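Local structure of probable oxidoreductase protein (Rhizobium etli, 4FB5) at residues D231-Y236 / H252-V257; E181-F186 / R273-R278. The protein probably acts as an oxidoreductase of the GFO/IDH/MocA family, presumably binding a nicotinamide dinucleotide in a Rossmann-type domain. One frame throughout, in Å; residues are numbered along the deposited sequence.

Interaction 1: D231-Y236 / H252-V257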
loop_
_atom_site.group_PDB
_atom_site.type_symbol
_atom_site.label_atom_id
_atom_site.label_comp_id
_atom_site.label_asym_id
_atom_site.label_seq_id
_atom_site.Cartn_x
_atom_site.Cartn_y
_atom_site.Cartn_z
ATOM N N ASP A 231 10.980 10.097 -26.644
ATOM C CA ASP A 231 9.656 10.358 -27.202
ATOM C C ASP A 231 9.033 11.434 -26.316
ATOM O O ASP A 231 9.241 11.433 -25.101
ATOM C CB ASP A 231 8.778 9.101 -27.244
ATOM C CG ASP A 231 7.543 9.300 -28.112
ATOM O OD1 ASP A 231 7.470 10.380 -28.751
ATOM O OD2 ASP A 231 6.638 8.425 -28.171
HETATM N N MSE A 232 8.328 12.388 -26.918
HETATM C CA MSE A 232 7.809 13.540 -26.147
HETATM C C MSE A 232 6.372 13.772 -26.441
HETATM O O MSE A 232 5.964 13.550 -27.572
HETATM C CB MSE A 232 8.597 14.802 -26.419
HETATM C CG MSE A 232 9.613 14.945 -25.385
HETATM SE SE MSE A 232 10.756 16.394 -25.769
HETATM C CE MSE A 232 11.092 17.148 -24.019
ATOM N N VAL A 233 5.598 14.174 -25.426
ATOM C CA VAL A 233 4.163 14.438 -25.645
ATOM C C VAL A 233 3.738 15.906 -25.404
ATOM O O VAL A 233 3.995 16.445 -24.339
ATOM C CB VAL A 233 3.250 13.475 -24.807
ATOM C CG1 VAL A 233 1.820 13.445 -25.348
ATOM C CG2 VAL A 233 3.792 12.072 -24.785
ATOM N N LYS A 234 3.088 16.522 -26.400
ATOM C CA LYS A 234 2.224 17.709 -26.224
ATOM C C LYS A 234 0.735 17.290 -26.061
ATOM O O LYS A 234 -0.032 17.247 -27.028
ATOM C CB LYS A 234 2.368 18.557 -27.438
ATOM C CG LYS A 234 1.793 19.919 -27.407
ATOM C CD LYS A 234 2.216 20.662 -28.717
ATOM C CE LYS A 234 3.740 20.899 -28.631
ATOM N NZ LYS A 234 4.316 21.745 -29.695
ATOM N N PRO A 235 0.305 17.008 -24.815
ATOM C CA PRO A 235 -1.068 16.514 -24.665
ATOM C C PRO A 235 -2.146 17.466 -25.194
ATOM O O PRO A 235 -3.213 16.970 -25.599
ATOM C CB PRO A 235 -1.214 16.357 -23.143
ATOM C CG PRO A 235 -0.220 17.442 -22.569
ATOM C CD PRO A 235 0.948 17.334 -23.516
ATOM N N TYR A 236 -1.890 18.792 -25.148
ATOM C CA TYR A 236 -2.871 19.830 -25.556
ATOM C C TYR A 236 -2.329 20.797 -26.643
ATOM O O TYR A 236 -1.296 21.455 -26.456
ATOM C CB TYR A 236 -3.415 20.638 -24.336
ATOM C CG TYR A 236 -3.815 19.780 -23.185
ATOM C CD1 TYR A 236 -4.713 18.697 -23.363
ATOM C CD2 TYR A 236 -3.281 19.990 -21.928
ATOM C CE1 TYR A 236 -5.054 17.846 -22.296
ATOM C CE2 TYR A 236 -3.606 19.149 -20.852
ATOM C CZ TYR A 236 -4.504 18.087 -21.041
ATOM O OH TYR A 236 -4.835 17.261 -19.985
ATOM N N HIS A 252 6.589 20.611 -24.527
ATOM C CA HIS A 252 6.138 19.255 -24.315
ATOM C C HIS A 252 5.969 18.974 -22.816
ATOM O O HIS A 252 6.872 19.207 -22.019
ATOM C CB HIS A 252 7.119 18.294 -24.972
ATOM C CG HIS A 252 7.027 18.300 -26.457
ATOM N ND1 HIS A 252 7.836 19.095 -27.249
ATOM C CD2 HIS A 252 6.173 17.658 -27.302
ATOM C CE1 HIS A 252 7.508 18.910 -28.519
ATOM N NE2 HIS A 252 6.494 18.058 -28.582
ATOM N N ASP A 253 4.803 18.506 -22.421
ATOM C CA ASP A 253 4.547 18.272 -21.009
ATOM C C ASP A 253 4.915 16.860 -20.568
ATOM O O ASP A 253 4.772 16.510 -19.411
ATOM C CB ASP A 253 3.108 18.615 -20.679
ATOM C CG ASP A 253 2.924 20.105 -20.503
ATOM O OD1 ASP A 253 3.592 20.694 -19.611
ATOM O OD2 ASP A 253 2.142 20.718 -21.254
ATOM N N ALA A 254 5.443 16.066 -21.480
ATOM C CA ALA A 254 5.780 14.682 -21.167
ATOM C C ALA A 254 6.937 14.170 -22.043
ATOM O O ALA A 254 7.018 14.471 -23.248
ATOM C CB ALA A 254 4.524 13.764 -21.313
ATOM N N ALA A 255 7.791 13.370 -21.431
ATOM C CA ALA A 255 8.990 12.855 -22.054
ATOM C C ALA A 255 9.340 11.479 -21.493
ATOM O O ALA A 255 9.338 11.224 -20.286
ATOM C CB ALA A 255 10.142 13.805 -21.853
ATOM N N ASN A 256 9.650 10.590 -22.412
ATOM C CA ASN A 256 9.994 9.234 -22.087
ATOM C C ASN A 256 11.327 9.000 -22.757
ATOM O O ASN A 256 11.514 9.308 -23.922
ATOM C CB ASN A 256 8.889 8.361 -22.622
ATOM C CG ASN A 256 7.534 8.758 -22.068
ATOM O OD1 ASN A 256 7.357 8.935 -20.873
ATOM N ND2 ASN A 256 6.575 8.860 -22.922
ATOM N N VAL A 257 12.290 8.528 -22.004
ATOM C CA VAL A 257 13.635 8.488 -22.495
ATOM C C VAL A 257 14.185 7.132 -22.152
ATOM O O VAL A 257 14.108 6.720 -20.994
ATOM C CB VAL A 257 14.467 9.541 -21.781
ATOM C CG1 VAL A 257 15.887 9.602 -22.338
ATOM C CG2 VAL A 257 13.781 10.900 -21.852
#
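The imidazole of His252 is held between two side chains of the opposing segment, Met232 on one face and Lys234 on the other. Met232, a selenomethionine, brings CB to 4.1 Å from the centroid of the His252 ring, 27° off the ring normal, which makes it a CH-pi contact; the two side chains cross at about a right angle, and the selenium approaches the same ring obliquely. On the far face, Lys234 CE stands 4.2 Å from the centroid of the His252 ring, offset toward its rim. The lysine chain turns at chi3 (-68°), which carries CE over the imidazole while NZ goes on to bond Val249 O. At the ring edge, in plane, lies Val233 C, 3.5 Å from His252 CD2, and Phe384 adds an edge-to-face partner.

Beyond the histidine the backbones run antiparallel, their short axes at 167°. Asp231 and Asn256 form a hydrogen-bonded pair, with Asn256 N to Asp231 O at 2.8 Å and a return bond from Asp231 N to Asn256 O. Val233 N then donates to Ala254 O, whereas Val233 O receives weak bonds from the N-H groups of both Ala254 and Asp253. Side chains alternate accordingly. Met232 CG meets Ala255 CB at 3.7 Å on the face where both touch Leu207 of helix 206-221. The other face carries Val233 CB against Ala254 CB, also 3.7 Å apart, and Asp231, whose OD1 makes a salt bridge to Arg260 of the second subunit. Past the last pair, Pro235 CD packs on Asp253 CB at 3.8 Å. This is an antiparallel strand pair of the large mixed sheet in the C-terminal GFO/IDH/MocA domain, one face against helices and the other at a subunit interface.

Interaction 2: E181-F186 / R273-R278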
loop_
_atom_site.group_PDB
_atom_site.type_symbol
_atom_site.label_atom_id
_atom_site.label_comp_id
_atom_site.label_asym_id
_atom_site.label_seq_id
_atom_site.Cartn_x
_atom_site.Cartn_y
_atom_site.Cartn_z
ATOM N N GLU A 181 10.538 7.742 -12.434
ATOM C CA GLU A 181 9.343 8.426 -12.970
ATOM C C GLU A 181 9.218 9.704 -12.246
ATOM O O GLU A 181 9.243 9.690 -11.032
ATOM C CB GLU A 181 8.051 7.634 -12.731
ATOM C CG GLU A 181 7.874 6.329 -13.576
ATOM C CD GLU A 181 6.817 5.315 -12.995
ATOM O OE1 GLU A 181 5.707 5.746 -12.578
ATOM O OE2 GLU A 181 7.069 4.076 -12.958
HETATM N N MSE A 182 9.086 10.824 -12.934
HETATM C CA MSE A 182 8.672 12.026 -12.205
HETATM C C MSE A 182 7.383 12.627 -12.716
HETATM O O MSE A 182 7.358 13.161 -13.834
HETATM C CB MSE A 182 9.751 13.109 -12.079
HETATM C CG MSE A 182 9.219 14.326 -11.319
HETATM SE SE MSE A 182 10.616 15.511 -10.698
HETATM C CE MSE A 182 9.686 16.816 -9.542
ATOM N N ASP A 183 6.341 12.552 -11.875
ATOM C CA ASP A 183 5.003 13.019 -12.239
ATOM C C ASP A 183 4.302 14.004 -11.285
ATOM O O ASP A 183 4.353 13.872 -10.037
ATOM C CB ASP A 183 4.085 11.845 -12.486
ATOM C CG ASP A 183 4.761 10.737 -13.208
ATOM O OD1 ASP A 183 5.412 10.998 -14.264
ATOM O OD2 ASP A 183 4.637 9.578 -12.720
ATOM N N GLU A 184 3.653 14.991 -11.891
ATOM C CA GLU A 184 2.744 15.870 -11.189
ATOM C C GLU A 184 1.563 16.126 -12.093
ATOM O O GLU A 184 1.512 15.598 -13.168
ATOM C CB GLU A 184 3.437 17.156 -10.728
ATOM C CG GLU A 184 4.729 16.898 -9.953
ATOM C CD GLU A 184 5.241 18.084 -9.110
ATOM O OE1 GLU A 184 4.535 19.122 -9.031
ATOM O OE2 GLU A 184 6.358 17.969 -8.510
ATOM N N ASP A 185 0.593 16.907 -11.653
ATOM C CA ASP A 185 -0.586 17.164 -12.465
ATOM C C ASP A 185 -0.963 18.628 -12.568
ATOM O O ASP A 185 -2.101 18.933 -12.891
ATOM C CB ASP A 185 -1.788 16.362 -11.991
ATOM C CG ASP A 185 -2.172 16.668 -10.546
ATOM O OD1 ASP A 185 -1.601 17.628 -9.949
ATOM O OD2 ASP A 185 -3.030 15.928 -10.009
ATOM N N PHE A 186 -0.003 19.526 -12.321
ATOM C CA PHE A 186 -0.303 20.946 -12.413
ATOM C C PHE A 186 -0.421 21.471 -13.864
ATOM O O PHE A 186 -0.822 22.613 -14.058
ATOM C CB PHE A 186 0.664 21.807 -11.562
ATOM C CG PHE A 186 2.059 21.871 -12.086
ATOM C CD1 PHE A 186 2.395 22.754 -13.086
ATOM C CD2 PHE A 186 3.065 21.072 -11.544
ATOM C CE1 PHE A 186 3.736 22.823 -13.626
ATOM C CE2 PHE A 186 4.404 21.164 -12.033
ATOM C CZ PHE A 186 4.728 22.047 -13.096
ATOM N N ARG A 273 4.052 16.195 -16.625
ATOM C CA ARG A 273 3.489 17.303 -15.864
ATOM C C ARG A 273 1.972 17.389 -15.994
ATOM O O ARG A 273 1.356 18.323 -15.478
ATOM C CB ARG A 273 4.128 18.626 -16.297
ATOM C CG ARG A 273 5.647 18.616 -16.283
ATOM C CD ARG A 273 6.214 19.501 -17.382
ATOM N NE ARG A 273 6.517 20.845 -16.900
ATOM C CZ ARG A 273 6.379 21.948 -17.627
ATOM N NH1 ARG A 273 5.941 21.870 -18.877
ATOM N NH2 ARG A 273 6.678 23.130 -17.107
ATOM N N ALA A 274 1.366 16.423 -16.677
ATOM C CA ALA A 274 -0.048 16.435 -16.834
ATOM C C ALA A 274 -0.533 15.063 -16.479
ATOM O O ALA A 274 -1.244 14.407 -17.236
ATOM C CB ALA A 274 -0.400 16.795 -18.262
ATOM N N ALA A 275 -0.137 14.606 -15.306
ATOM C CA ALA A 275 -0.457 13.232 -14.902
ATOM C C ALA A 275 -1.420 13.297 -13.757
ATOM O O ALA A 275 -0.982 13.336 -12.599
ATOM C CB ALA A 275 0.830 12.491 -14.495
ATOM N N TRP A 276 -2.723 13.338 -14.072
ATOM C CA TRP A 276 -3.777 13.538 -13.061
ATOM C C TRP A 276 -3.642 12.593 -11.882
ATOM O O TRP A 276 -3.533 11.372 -12.071
ATOM C CB TRP A 276 -5.165 13.362 -13.625
ATOM C CG TRP A 276 -5.760 14.583 -14.264
ATOM C CD1 TRP A 276 -6.133 14.713 -15.604
ATOM C CD2 TRP A 276 -6.051 15.829 -13.653
ATOM N NE1 TRP A 276 -6.644 15.940 -15.828
ATOM C CE2 TRP A 276 -6.620 16.659 -14.661
ATOM C CE3 TRP A 276 -5.872 16.341 -12.375
ATOM C CZ2 TRP A 276 -7.034 17.984 -14.417
ATOM C CZ3 TRP A 276 -6.241 17.664 -12.125
ATOM C CH2 TRP A 276 -6.843 18.478 -13.149
ATOM N N GLY A 277 -3.655 13.178 -10.675
ATOM C CA GLY A 277 -3.527 12.412 -9.465
ATOM C C GLY A 277 -2.116 12.099 -9.012
ATOM O O GLY A 277 -1.933 11.587 -7.946
ATOM N N ARG A 278 -1.103 12.392 -9.803
ATOM C CA ARG A 278 0.220 12.399 -9.249
ATOM C C ARG A 278 0.488 13.801 -8.677
ATOM O O ARG A 278 0.257 14.808 -9.336
ATOM C CB ARG A 278 1.210 12.043 -10.343
ATOM C CG ARG A 278 0.893 10.712 -11.086
ATOM C CD ARG A 278 0.871 9.595 -10.113
ATOM N NE ARG A 278 1.055 8.255 -10.682
ATOM C CZ ARG A 278 0.994 7.167 -9.923
ATOM N NH1 ARG A 278 0.750 7.335 -8.654
ATOM N NH2 ARG A 278 1.132 5.951 -10.417
#
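Asp185 reaches across to Gly277 in a type II beta turn, Ala275 to Arg278, within the connection between strands 266-272 and 281-288 of the C-terminal domain sheet. The turn is closed by Arg278 N bonding to Ala275 O at 3.0 Å, and Gly277 fills its third position with a positive phi, where a CB would press on the preceding carbonyl oxygen.

Followed outward, Asp185 begins with CB lying 3.2 Å from Ala275 O. CG, placed between the backbone N and the carbonyl carbon (chi1 59°), heads into the turn and comes 3.3 Å from Arg278 O. OD1 neighbours that same carbonyl, acceptor facing acceptor. OD2 makes the side-chain bond across the contact: Gly277 N donates to it at 2.9 Å with an N-H...O angle of 149°, arriving on the anti side of the carboxylate and 21° out of its plane. That oxygen also forms a salt bridge with Lys279 and lies obliquely beside the indole, 3.7 Å from Trp276 CE3. Putting an alanine here would probably leave the Gly277 N-H without its carboxylate acceptor and Lys279 without its ion-pair mate, so that this side of the turn would be less firmly held.

A second tie comes from the backbone: Ala275 N donates to Glu184 O at 2.9 Å. Nearer the strand end, the aliphatic base of Asp183 lies against that of Arg278, CB to CB at 3.6 Å. Their charged ends turn to the second subunit, Asp183 OD1 to its Arg179 in a salt bridge and Arg278 NE to the hydroxyl of its Tyr287. Between themselves the two charges only neighbour each other: Asp183 OD2 is 4.3 Å from Arg278 NE, displaced from the plane of the flat guanidinium, too far and too badly placed for a salt bridge.

In the fold
Both contacts are largely buried, reach the same mixed sheet and touch the second subunit, with centres about 12 Å apart. Interaction 1 joins two neighbouring strands, 225-233 and 254-261, through paired backbone bonds, apolar side chains and a histidine ring with a partner over each face. Interaction 2 instead ties the end of strand 175-183 to a turn and adds to one backbone bond a carboxylate that accepts a turn N-H, with further charged ends engaged across the subunit interface. Strand 266-272 lies between 254-261 and 175-183 in the sheet, and just beyond it the contacts meet: Arg273 NH1 forms a salt bridge with Asp253 OD1 at 2.7 Å.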